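Local coordinates for protein phenol hydroxylase component phN (Pseudomonas stutzeri, PDB 3U52) that probably forms the diiron-containing oxygenase subunit of a multicomponent phenol hydroxylase, which would use molecular oxygen to hydroxylate phenol and related aromatics, at residues Asp281-Asn286 / His349-Glu354. Numbering follows the deposited sequence.
Sequences DYMLPN and HTWIPE
The CA atoms of Y282 and P353 lie 7.1 Å apart where the last turn of helix 254-283, widened to a pi-type turn, faces an extended loop, and the junction illustrates how a carbonyl in a final turn, that of Y282, can be met by a side-chain N-H, that of the W351 indole, through water. W351 presents the edge of its indole to the Y282 carbonyl O, with CZ2 at 3.3 Å and the oxygen near the ring plane. A single water completes the link, donating to Y282 O at 2.7 Å and accepting from W351 NE1 at 3.1 Å. W351 CG sits between its own backbone N and carbonyl carbon (chi1 53°), which carries the indole alongside the turn, where CZ2 also reaches M283 CA at 3.9 Å and CH2 packs on M283 CG at 4.4 Å. An alanine in place of W351 would probably leave the water without its indole donor and open a gap beside M283. Further along the loop, P353 CG meets the edge of the Y282 ring at CE2, 4.1 Å away, while the Y282 hydroxyl hydrogen-bonds to Y377 and H333. Around this buried junction, helix 331-342 touches Y282 and M283, helix 369-385 touches Y282 and P353, and helix 355-364 brings M361 against Y282 and M358 against P353.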
# COMPACT_ATOMS: atom_id res chain seq x y z
N ASP A 281 -10.31 7.39 -28.43
CA ASP A 281 -10.03 6.95 -29.80
C ASP A 281 -8.62 7.32 -30.24
O ASP A 281 -7.99 6.54 -30.98
CB ASP A 281 -11.03 7.53 -30.81
CG ASP A 281 -12.36 6.78 -30.81
OD1 ASP A 281 -13.23 7.12 -31.61
OD2 ASP A 281 -12.54 5.82 -30.04
N TYR A 282 -8.12 8.49 -29.78
CA TYR A 282 -6.84 9.05 -30.29
C TYR A 282 -5.68 9.17 -29.29
O TYR A 282 -4.50 8.98 -29.67
CB TYR A 282 -7.07 10.46 -30.88
CG TYR A 282 -7.78 10.43 -32.21
CD1 TYR A 282 -9.18 10.38 -32.29
CD2 TYR A 282 -7.04 10.42 -33.39
CE1 TYR A 282 -9.85 10.31 -33.52
CE2 TYR A 282 -7.68 10.36 -34.64
CZ TYR A 282 -9.07 10.32 -34.70
OH TYR A 282 -9.64 10.26 -35.94
N MET A 283 -5.97 9.54 -28.04
CA MET A 283 -4.90 9.81 -27.11
C MET A 283 -4.30 8.56 -26.43
O MET A 283 -3.20 8.65 -25.87
CB MET A 283 -5.29 10.85 -26.07
CG MET A 283 -5.67 12.23 -26.65
SD MET A 283 -5.87 13.26 -25.19
CE MET A 283 -5.62 14.89 -25.77
N LEU A 284 -5.01 7.44 -26.47
CA LEU A 284 -4.49 6.20 -25.87
C LEU A 284 -3.68 5.38 -26.89
O LEU A 284 -4.23 4.98 -27.92
CB LEU A 284 -5.64 5.35 -25.29
CG LEU A 284 -6.59 6.00 -24.26
CD1 LEU A 284 -7.75 5.06 -23.95
CD2 LEU A 284 -5.83 6.40 -22.98
N PRO A 285 -2.36 5.17 -26.64
CA PRO A 285 -1.55 4.32 -27.51
C PRO A 285 -2.12 2.90 -27.68
O PRO A 285 -2.26 2.44 -28.84
CB PRO A 285 -0.17 4.31 -26.82
CG PRO A 285 -0.10 5.66 -26.15
CD PRO A 285 -1.52 5.86 -25.62
N ASN A 286 -2.46 2.24 -26.56
CA ASN A 286 -3.23 0.99 -26.59
C ASN A 286 -4.70 1.25 -26.37
O ASN A 286 -5.07 1.82 -25.32
CB ASN A 286 -2.70 -0.06 -25.58
CG ASN A 286 -1.19 -0.26 -25.72
OD1 ASN A 286 -0.68 -0.32 -26.83
ND2 ASN A 286 -0.49 -0.33 -24.60
N HIS A 349 -0.46 18.16 -26.32
CA HIS A 349 -0.05 17.92 -27.72
C HIS A 349 -1.05 17.11 -28.54
O HIS A 349 -1.87 16.36 -27.99
CB HIS A 349 1.28 17.15 -27.75
CG HIS A 349 2.35 17.77 -26.90
ND1 HIS A 349 2.77 19.05 -27.07
CD2 HIS A 349 3.07 17.27 -25.86
CE1 HIS A 349 3.73 19.33 -26.19
NE2 HIS A 349 3.92 18.26 -25.44
N THR A 350 -0.99 17.25 -29.87
CA THR A 350 -1.75 16.38 -30.77
C THR A 350 -0.76 15.94 -31.85
O THR A 350 0.38 16.37 -31.84
CB THR A 350 -2.93 17.12 -31.46
OG1 THR A 350 -2.38 18.12 -32.30
CG2 THR A 350 -3.95 17.82 -30.42
N TRP A 351 -1.18 15.09 -32.78
CA TRP A 351 -0.22 14.50 -33.71
C TRP A 351 -1.09 13.79 -34.71
O TRP A 351 -2.30 13.66 -34.50
CB TRP A 351 0.69 13.46 -33.00
CG TRP A 351 -0.12 12.39 -32.23
CD1 TRP A 351 -0.63 11.23 -32.75
CD2 TRP A 351 -0.54 12.42 -30.84
NE1 TRP A 351 -1.35 10.54 -31.79
CE2 TRP A 351 -1.31 11.23 -30.61
CE3 TRP A 351 -0.34 13.30 -29.78
CZ2 TRP A 351 -1.85 10.92 -29.35
CZ3 TRP A 351 -0.91 12.99 -28.51
CH2 TRP A 351 -1.66 11.83 -28.31
N ILE A 352 -0.48 13.31 -35.78
CA ILE A 352 -1.21 12.46 -36.71
C ILE A 352 -1.12 10.99 -36.23
O ILE A 352 -0.05 10.54 -35.93
CB ILE A 352 -0.68 12.68 -38.15
CG1 ILE A 352 -0.96 14.13 -38.56
CG2 ILE A 352 -1.30 11.70 -39.15
CD1 ILE A 352 -0.18 14.57 -39.77
N PRO A 353 -2.25 10.26 -36.15
CA PRO A 353 -2.25 8.87 -35.73
C PRO A 353 -1.31 7.98 -36.60
O PRO A 353 -1.16 8.24 -37.81
CB PRO A 353 -3.73 8.45 -35.91
CG PRO A 353 -4.34 9.55 -36.88
CD PRO A 353 -3.62 10.77 -36.44
N GLU A 354 -0.71 6.95 -36.00
CA GLU A 354 0.15 6.00 -36.75
C GLU A 354 -0.69 5.24 -37.75
O GLU A 354 -1.90 5.16 -37.59
CB GLU A 354 0.83 4.99 -35.82
CG GLU A 354 1.58 5.56 -34.66
CD GLU A 354 2.63 6.58 -35.08
OE1 GLU A 354 2.79 7.59 -34.35
OE2 GLU A 354 3.29 6.39 -36.13
O HOH W 1 -3.63 8.41 -32.14